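Local coordinates for molybdopterin biosynthesis moeA protein (Pyrococcus horikoshii, PDB 1WU2), which probably takes part in molybdenum cofactor biosynthesis, inserting molybdenum into molybdopterin, as other MoeA proteins do, at residues I21-D26 against P178-P183; Y61-E66 against R133-G138; T190-I195 against L233-S238. All coordinates share one frame; numbering follows the deposited sequence.

Interaction 1: I21-D26 against P178-P183; sequences INEIED and PVKVKP
K180 reaches across to the loop at E23 and I24 at the end of a two-stranded antiparallel sheet, where strand 176-180 pairs with strand 27-31. Beyond CB its chain bends about the CB-CG bond (chi2 -80°) and then runs extended, which turns the amine to the loop. CD passes 3.7 Å from I24 O, CE lies 3.2 Å from E23 OE2, and NZ ends between two acceptors. One is the carboxylate: NZ forms a salt bridge of 2.6 Å to E23 OE2, met on the anti side and 19° out of the carboxylate plane, the two side chains crossing at about a right angle. The other is a backbone carbonyl, with NZ 2.9 Å from I24 O and nearly in line with its C=O. K157 is a second cation on E23 OE2, so the carboxylate is probably held in its ionised form. A methionine in place of K180 would probably leave I24 O without this donor and E23 with one charge partner fewer. Past the strand end, V181 N donates to D26 O at 3.2 Å with an N-H...O angle of 179°, continuing the register in which V179 pairs with E28. V181 CG2 lies 3.9 Å from D26 CB. Toward helix 300-319, where M318 touches both I24 and P183, I24 CD1 rests on the proline ring, 3.7 Å from P183 CB.

Interaction 2: Y61-E66 against R133-G138; sequences YAIRAE and RPVAPG
I63 and V135 point at each other tip to tip, CD1 of I63 standing 3.8 Å from CG2 of V135. In I63 the CG1 branch sits between the backbone N and the carbonyl carbon (chi1 63°), and CD1 at its end makes the contact. A65 behaves differently: its methyl presses mainly on backbone, with CB 3.3 Å from V135 O and equally near, 3.3 Å, to P137 N. The proline ring flanks the same methyl, P137 CG lying 3.8 Å from A65 CB. This packing belongs to the N-terminal region of MoeA, where strand 60-63 runs in a mixed sheet beside the edge strand 115-118; A65 and V135 both touch A115 of that strand, and the loop 133-138 closes over it. No hydrogen bond joins the two segments directly. T68 bridges them instead, its OG1 bonding to A65 O and to V135 N. E66 folds back at chi2 (75°) and crosses the P137 ring, OE2 coming 4.0 Å from P137 CG, while the same oxygen takes its hydrogen bond from N114 ND2.

Interaction 3: T190-I195 against L233-S238; sequences TGSELI and LPDDES
D235 lays its carboxylate against the T190-S192 segment at the strand end, with OD2 3.3 Å from T190 CG2, the two side chains crossing at about a right angle. Its other oxygen, OD1, is held by S192 through two weak hydrogen bonds, 3.4 Å from S192 N and 3.3 Å from S192 OG. The exchange is reciprocal: S192 OG in turn accepts from D235 N at 3.2 Å, with an N-H...O angle of 165°. D235 CG lies anti to its own carbonyl carbon (chi1 -69°), which leaves OD1 near the hydroxyl that its backbone N uses. Next to these bonds, G191 N donates to L233 O at 3.1 Å, and T190 and L233 form a parallel beta bridge, their CA atoms 5.0 Å apart. The geometry places the contact at the C-terminal ends of two neighbouring strands of the parallel part of the probable molybdopterin-binding domain. A87 of the second subunit packs on both S192 and D235. Strands 184-190 and 226-233 are neighbours in the sheet, and helix 237-240, with D236 at its N-cap position taking a weak bond from S238 N on OD1, turns I240 against T190 and L233.

How the interactions relate
From the N terminus, the chain leaves helix 10-20 into 21-26, whose meeting with 178-183 in interaction 1 closes a loop that spans most of the N-terminal region. Nested inside that loop, interaction 2 joins the end of strand 60-63 to the segment after strand 128-131; its centre is about 52 Å from that of interaction 1, so it sits in a distant part of the fold. Interaction 3 follows in series, closing a shorter loop within the probable molybdopterin-binding domain, its centre about 32 Å from interaction 1 and about 80 Å from interaction 2. Segment 178-183 leads directly into strand 184-190, which carries the chain on to interaction 3.

Interaction 1: I21-D26 against P178-P183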
loop_
_atom_site.group_PDB
_atom_site.type_symbol
_atom_site.label_atom_id
_atom_site.label_comp_id
_atom_site.label_asym_id
_atom_site.label_seq_id
_atom_site.Cartn_x
_atom_site.Cartn_y
_atom_site.Cartn_z
ATOM N N ILE A 21 13.149 -6.541 20.581
ATOM C CA ILE A 21 11.722 -6.291 20.366
ATOM C C ILE A 21 10.933 -7.602 20.314
ATOM O O ILE A 21 11.278 -8.515 19.561
ATOM C CB ILE A 21 11.511 -5.491 19.051
ATOM C CG1 ILE A 21 12.285 -4.166 19.082
ATOM C CG2 ILE A 21 10.021 -5.245 18.792
ATOM C CD1 ILE A 21 11.707 -3.102 19.999
ATOM N N ASN A 22 9.869 -7.682 21.110
ATOM C CA ASN A 22 9.003 -8.860 21.143
ATOM C C ASN A 22 7.657 -8.596 20.475
ATOM O O ASN A 22 7.210 -7.450 20.385
ATOM C CB ASN A 22 8.771 -9.303 22.588
ATOM C CG ASN A 22 10.062 -9.664 23.300
ATOM O OD1 ASN A 22 10.846 -10.477 22.815
ATOM N ND2 ASN A 22 10.287 -9.056 24.458
ATOM N N GLU A 23 7.019 -9.669 20.008
ATOM C CA GLU A 23 5.660 -9.590 19.490
ATOM C C GLU A 23 4.708 -9.274 20.640
ATOM O O GLU A 23 4.681 -9.990 21.638
ATOM C CB GLU A 23 5.253 -10.907 18.817
ATOM C CG GLU A 23 3.960 -10.813 18.016
ATOM C CD GLU A 23 3.645 -12.081 17.243
ATOM O OE1 GLU A 23 4.471 -12.488 16.401
ATOM O OE2 GLU A 23 2.569 -12.669 17.472
ATOM N N ILE A 24 3.963 -8.179 20.513
ATOM C CA ILE A 24 2.902 -7.842 21.461
ATOM C C ILE A 24 1.892 -8.993 21.550
ATOM O O ILE A 24 1.510 -9.573 20.534
ATOM C CB ILE A 24 2.219 -6.499 21.057
ATOM C CG1 ILE A 24 3.055 -5.317 21.554
ATOM C CG2 ILE A 24 0.797 -6.393 21.615
ATOM C CD1 ILE A 24 2.672 -3.988 20.930
ATOM N N GLU A 25 1.469 -9.311 22.772
ATOM C CA GLU A 25 0.562 -10.435 23.022
ATOM C C GLU A 25 -0.893 -10.018 22.840
ATOM O O GLU A 25 -1.703 -10.792 22.332
ATOM C CB GLU A 25 0.723 -10.982 24.448
ATOM C CG GLU A 25 2.150 -11.191 24.935
ATOM C CD GLU A 25 2.281 -10.972 26.435
ATOM O OE1 GLU A 25 1.900 -11.882 27.206
ATOM O OE2 GLU A 25 2.755 -9.886 26.846
ATOM N N ASP A 26 -1.213 -8.800 23.269
ATOM C CA ASP A 26 -2.598 -8.337 23.360
ATOM C C ASP A 26 -3.312 -8.329 22.011
ATOM O O ASP A 26 -2.741 -7.916 21.003
ATOM C CB ASP A 26 -2.649 -6.926 23.959
ATOM C CG ASP A 26 -2.241 -6.888 25.423
ATOM O OD1 ASP A 26 -1.623 -7.862 25.910
ATOM O OD2 ASP A 26 -2.496 -5.914 26.166
ATOM N N PRO A 178 -10.492 -11.139 15.366
ATOM C CA PRO A 178 -9.369 -10.868 16.270
ATOM C C PRO A 178 -8.117 -10.369 15.540
ATOM O O PRO A 178 -7.621 -11.040 14.639
ATOM C CB PRO A 178 -9.107 -12.227 16.932
ATOM C CG PRO A 178 -9.672 -13.237 15.999
ATOM C CD PRO A 178 -10.799 -12.579 15.282
ATOM N N VAL A 179 -7.635 -9.195 15.937
ATOM C CA VAL A 179 -6.418 -8.601 15.392
ATOM C C VAL A 179 -5.512 -8.115 16.523
ATOM O O VAL A 179 -5.963 -7.918 17.650
ATOM C CB VAL A 179 -6.735 -7.418 14.441
ATOM C CG1 VAL A 179 -7.471 -7.905 13.206
ATOM C CG2 VAL A 179 -7.536 -6.322 15.153
ATOM N N LYS A 180 -4.234 -7.919 16.222
ATOM C CA LYS A 180 -3.291 -7.401 17.205
ATOM C C LYS A 180 -3.639 -5.956 17.566
ATOM O O LYS A 180 -4.078 -5.177 16.715
ATOM C CB LYS A 180 -1.857 -7.454 16.668
ATOM C CG LYS A 180 -1.336 -8.852 16.381
ATOM C CD LYS A 180 -0.864 -9.557 17.636
ATOM C CE LYS A 180 0.052 -10.721 17.305
ATOM N NZ LYS A 180 0.491 -11.448 18.525
ATOM N N VAL A 181 -3.448 -5.620 18.838
ATOM C CA VAL A 181 -3.532 -4.241 19.298
ATOM C C VAL A 181 -2.372 -3.478 18.672
ATOM O O VAL A 181 -1.252 -3.988 18.610
ATOM C CB VAL A 181 -3.459 -4.152 20.844
ATOM C CG1 VAL A 181 -3.226 -2.717 21.312
ATOM C CG2 VAL A 181 -4.734 -4.712 21.466
ATOM N N LYS A 182 -2.659 -2.273 18.187
ATOM C CA LYS A 182 -1.653 -1.419 17.571
ATOM C C LYS A 182 -0.626 -1.015 18.619
ATOM O O LYS A 182 -1.003 -0.483 19.665
ATOM C CB LYS A 182 -2.293 -0.157 16.999
ATOM C CG LYS A 182 -3.309 -0.405 15.908
ATOM C CD LYS A 182 -3.656 0.891 15.194
ATOM C CE LYS A 182 -4.704 0.679 14.121
ATOM N NZ LYS A 182 -4.926 1.926 13.343
ATOM N N PRO A 183 0.659 -1.262 18.357
ATOM C CA PRO A 183 1.713 -0.803 19.264
ATOM C C PRO A 183 1.652 0.707 19.434
ATOM O O PRO A 183 1.577 1.433 18.445
ATOM C CB PRO A 183 3.009 -1.205 18.545
ATOM C CG PRO A 183 2.619 -2.269 17.592
ATOM C CD PRO A 183 1.211 -1.981 17.196
#

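Interaction 2: Y61-E66 against R133-G138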
loop_
_atom_site.group_PDB
_atom_site.type_symbol
_atom_site.label_atom_id
_atom_site.label_comp_id
_atom_site.label_asym_id
_atom_site.label_seq_id
_atom_site.Cartn_x
_atom_site.Cartn_y
_atom_site.Cartn_z
ATOM N N TYR A 61 -27.772 -33.466 -16.841
ATOM C CA TYR A 61 -28.260 -34.749 -16.348
ATOM C C TYR A 61 -27.202 -35.402 -15.460
ATOM O O TYR A 61 -26.078 -35.638 -15.898
ATOM C CB TYR A 61 -28.594 -35.672 -17.520
ATOM C CG TYR A 61 -29.720 -35.162 -18.387
ATOM C CD1 TYR A 61 -31.049 -35.394 -18.045
ATOM C CD2 TYR A 61 -29.458 -34.439 -19.546
ATOM C CE1 TYR A 61 -32.088 -34.921 -18.836
ATOM C CE2 TYR A 61 -30.486 -33.963 -20.343
ATOM C CZ TYR A 61 -31.800 -34.207 -19.983
ATOM O OH TYR A 61 -32.824 -33.735 -20.771
ATOM N N ALA A 62 -27.566 -35.686 -14.214
ATOM C CA ALA A 62 -26.677 -36.365 -13.283
ATOM C C ALA A 62 -26.587 -37.850 -13.637
ATOM O O ALA A 62 -27.556 -38.589 -13.491
ATOM C CB ALA A 62 -27.170 -36.178 -11.856
ATOM N N ILE A 63 -25.418 -38.273 -14.113
ATOM C CA ILE A 63 -25.204 -39.644 -14.567
ATOM C C ILE A 63 -24.078 -40.305 -13.784
ATOM O O ILE A 63 -23.527 -39.718 -12.853
ATOM C CB ILE A 63 -24.869 -39.654 -16.080
ATOM C CG1 ILE A 63 -23.563 -38.896 -16.356
ATOM C CG2 ILE A 63 -26.014 -39.043 -16.878
ATOM C CD1 ILE A 63 -22.948 -39.210 -17.703
ATOM N N ARG A 64 -23.756 -41.536 -14.167
ATOM C CA ARG A 64 -22.539 -42.194 -13.719
ATOM C C ARG A 64 -21.501 -41.980 -14.808
ATOM O O ARG A 64 -21.753 -42.290 -15.972
ATOM C CB ARG A 64 -22.763 -43.693 -13.519
ATOM C CG ARG A 64 -24.021 -44.057 -12.745
ATOM C CD ARG A 64 -23.840 -43.993 -11.249
ATOM N NE ARG A 64 -23.039 -45.116 -10.758
ATOM C CZ ARG A 64 -23.509 -46.152 -10.062
ATOM N NH1 ARG A 64 -24.797 -46.244 -9.742
ATOM N NH2 ARG A 64 -22.677 -47.112 -9.675
ATOM N N ALA A 65 -20.349 -41.429 -14.439
ATOM C CA ALA A 65 -19.233 -41.275 -15.367
ATOM C C ALA A 65 -18.819 -42.633 -15.928
ATOM O O ALA A 65 -18.491 -42.751 -17.106
ATOM C CB ALA A 65 -18.053 -40.608 -14.665
ATOM N N GLU A 66 -18.868 -43.655 -15.074
ATOM C CA GLU A 66 -18.461 -45.017 -15.426
ATOM C C GLU A 66 -19.264 -45.594 -16.598
ATOM O O GLU A 66 -18.740 -46.382 -17.382
ATOM C CB GLU A 66 -18.605 -45.943 -14.207
ATOM C CG GLU A 66 -17.573 -45.718 -13.102
ATOM C CD GLU A 66 -17.841 -44.474 -12.266
ATOM O OE1 GLU A 66 -18.998 -44.275 -11.820
ATOM O OE2 GLU A 66 -16.892 -43.690 -12.054
ATOM N N ARG A 133 -19.708 -39.102 -26.069
ATOM C CA ARG A 133 -18.322 -39.044 -25.603
ATOM C C ARG A 133 -18.198 -39.383 -24.115
ATOM O O ARG A 133 -19.131 -39.153 -23.346
ATOM C CB ARG A 133 -17.746 -37.649 -25.859
ATOM C CG ARG A 133 -16.854 -37.557 -27.084
ATOM C CD ARG A 133 -17.585 -37.161 -28.354
ATOM N NE ARG A 133 -16.860 -37.545 -29.567
ATOM C CZ ARG A 133 -17.140 -37.091 -30.790
ATOM N NH1 ARG A 133 -18.135 -36.229 -30.990
ATOM N NH2 ARG A 133 -16.418 -37.501 -31.828
ATOM N N PRO A 134 -17.047 -39.921 -23.702
ATOM C CA PRO A 134 -16.840 -40.281 -22.294
ATOM C C PRO A 134 -16.861 -39.088 -21.339
ATOM O O PRO A 134 -16.223 -38.064 -21.594
ATOM C CB PRO A 134 -15.458 -40.950 -22.293
ATOM C CG PRO A 134 -15.198 -41.309 -23.709
ATOM C CD PRO A 134 -15.867 -40.250 -24.520
ATOM N N VAL A 135 -17.596 -39.249 -20.242
ATOM C CA VAL A 135 -17.735 -38.235 -19.210
ATOM C C VAL A 135 -16.814 -38.595 -18.047
ATOM O O VAL A 135 -16.812 -39.733 -17.580
ATOM C CB VAL A 135 -19.200 -38.154 -18.718
ATOM C CG1 VAL A 135 -19.344 -37.176 -17.554
ATOM C CG2 VAL A 135 -20.119 -37.761 -19.866
ATOM N N ALA A 136 -16.033 -37.622 -17.588
ATOM C CA ALA A 136 -15.112 -37.826 -16.473
ATOM C C ALA A 136 -15.867 -37.845 -15.143
ATOM O O ALA A 136 -16.876 -37.156 -15.003
ATOM C CB ALA A 136 -14.064 -36.728 -16.454
ATOM N N PRO A 137 -15.396 -38.639 -14.178
ATOM C CA PRO A 137 -15.899 -38.545 -12.804
ATOM C C PRO A 137 -15.638 -37.159 -12.215
ATOM O O PRO A 137 -14.504 -36.683 -12.234
ATOM C CB PRO A 137 -15.095 -39.616 -12.053
ATOM C CG PRO A 137 -14.612 -40.545 -13.108
ATOM C CD PRO A 137 -14.386 -39.705 -14.317
ATOM N N GLY A 138 -16.692 -36.518 -11.723
ATOM C CA GLY A 138 -16.598 -35.193 -11.136
ATOM C C GLY A 138 -16.789 -34.081 -12.151
ATOM O O GLY A 138 -16.554 -32.915 -11.838
#

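Interaction 3: T190-I195 against L233-S238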
loop_
_atom_site.group_PDB
_atom_site.type_symbol
_atom_site.label_atom_id
_atom_site.label_comp_id
_atom_site.label_asym_id
_atom_site.label_seq_id
_atom_site.Cartn_x
_atom_site.Cartn_y
_atom_site.Cartn_z
ATOM N N THR A 190 12.876 17.200 19.818
ATOM C CA THR A 190 13.809 17.971 20.647
ATOM C C THR A 190 14.511 19.039 19.811
ATOM O O THR A 190 14.872 18.793 18.659
ATOM C CB THR A 190 14.842 17.015 21.319
ATOM O OG1 THR A 190 14.416 16.684 22.648
ATOM C CG2 THR A 190 16.203 17.675 21.537
ATOM N N GLY A 191 14.710 20.217 20.405
ATOM C CA GLY A 191 15.375 21.329 19.740
ATOM C C GLY A 191 14.745 22.675 20.058
ATOM O O GLY A 191 13.563 22.883 19.787
ATOM N N SER A 192 15.541 23.584 20.625
ATOM C CA SER A 192 15.094 24.947 20.943
ATOM C C SER A 192 14.946 25.773 19.668
ATOM O O SER A 192 14.188 26.742 19.618
ATOM C CB SER A 192 16.088 25.642 21.879
ATOM O OG SER A 192 16.616 24.748 22.840
ATOM N N GLU A 193 15.728 25.394 18.663
ATOM C CA GLU A 193 15.593 25.873 17.285
ATOM C C GLU A 193 14.189 25.702 16.691
ATOM O O GLU A 193 13.741 26.538 15.910
ATOM C CB GLU A 193 16.596 25.136 16.384
ATOM C CG GLU A 193 16.858 23.686 16.793
ATOM C CD GLU A 193 17.237 22.782 15.639
ATOM O OE1 GLU A 193 17.493 23.287 14.522
ATOM O OE2 GLU A 193 17.281 21.550 15.858
ATOM N N LEU A 194 13.507 24.619 17.054
ATOM C CA LEU A 194 12.255 24.236 16.395
ATOM C C LEU A 194 11.052 25.118 16.755
ATOM O O LEU A 194 10.927 25.595 17.882
ATOM C CB LEU A 194 11.944 22.763 16.671
ATOM C CG LEU A 194 12.981 21.807 16.066
ATOM C CD1 LEU A 194 12.981 20.475 16.778
ATOM C CD2 LEU A 194 12.742 21.612 14.573
ATOM N N ILE A 195 10.175 25.310 15.771
ATOM C CA ILE A 195 9.003 26.179 15.882
ATOM C C ILE A 195 7.837 25.567 15.090
ATOM O O ILE A 195 8.054 24.895 14.088
ATOM C CB ILE A 195 9.359 27.615 15.375
ATOM C CG1 ILE A 195 8.475 28.678 16.040
ATOM C CG2 ILE A 195 9.281 27.713 13.847
ATOM C CD1 ILE A 195 9.262 29.708 16.820
ATOM N N LEU A 233 10.051 19.766 22.605
ATOM C CA LEU A 233 10.671 20.118 23.880
ATOM C C LEU A 233 11.932 20.948 23.634
ATOM O O LEU A 233 12.564 20.803 22.590
ATOM C CB LEU A 233 11.049 18.847 24.646
ATOM C CG LEU A 233 10.004 18.183 25.548
ATOM C CD1 LEU A 233 8.597 18.231 24.962
ATOM C CD2 LEU A 233 10.415 16.745 25.818
ATOM N N PRO A 234 12.312 21.805 24.581
ATOM C CA PRO A 234 13.582 22.534 24.467
ATOM C C PRO A 234 14.777 21.653 24.831
ATOM O O PRO A 234 14.599 20.601 25.449
ATOM C CB PRO A 234 13.434 23.687 25.475
ATOM C CG PRO A 234 12.074 23.532 26.107
ATOM C CD PRO A 234 11.595 22.148 25.822
ATOM N N ASP A 235 15.973 22.083 24.438
ATOM C CA ASP A 235 17.211 21.417 24.835
ATOM C C ASP A 235 17.467 21.687 26.319
ATOM O O ASP A 235 18.069 22.698 26.687
ATOM C CB ASP A 235 18.392 21.908 23.988
ATOM C CG ASP A 235 18.310 21.444 22.539
ATOM O OD1 ASP A 235 18.498 22.283 21.628
ATOM O OD2 ASP A 235 18.069 20.258 22.217
ATOM N N ASP A 236 16.988 20.775 27.161
ATOM C CA ASP A 236 17.057 20.927 28.611
ATOM C C ASP A 236 16.971 19.545 29.260
ATOM O O ASP A 236 15.947 18.879 29.154
ATOM C CB ASP A 236 15.911 21.817 29.097
ATOM C CG ASP A 236 16.045 22.201 30.557
ATOM O OD1 ASP A 236 15.754 21.352 31.430
ATOM O OD2 ASP A 236 16.429 23.331 30.928
ATOM N N GLU A 237 18.043 19.130 29.934
ATOM C CA GLU A 237 18.157 17.769 30.474
ATOM C C GLU A 237 16.995 17.364 31.387
ATOM O O GLU A 237 16.515 16.232 31.316
ATOM C CB GLU A 237 19.484 17.602 31.225
ATOM C CG GLU A 237 19.826 16.160 31.580
ATOM C CD GLU A 237 21.037 16.047 32.488
ATOM O OE1 GLU A 237 20.954 15.318 33.504
ATOM O OE2 GLU A 237 22.069 16.684 32.188
ATOM N N SER A 238 16.551 18.283 32.242
ATOM C CA SER A 238 15.466 18.002 33.184
ATOM C C SER A 238 14.154 17.679 32.469
ATOM O O SER A 238 13.467 16.717 32.818
ATOM C CB SER A 238 15.256 19.187 34.131
ATOM O OG SER A 238 14.438 18.814 35.227
#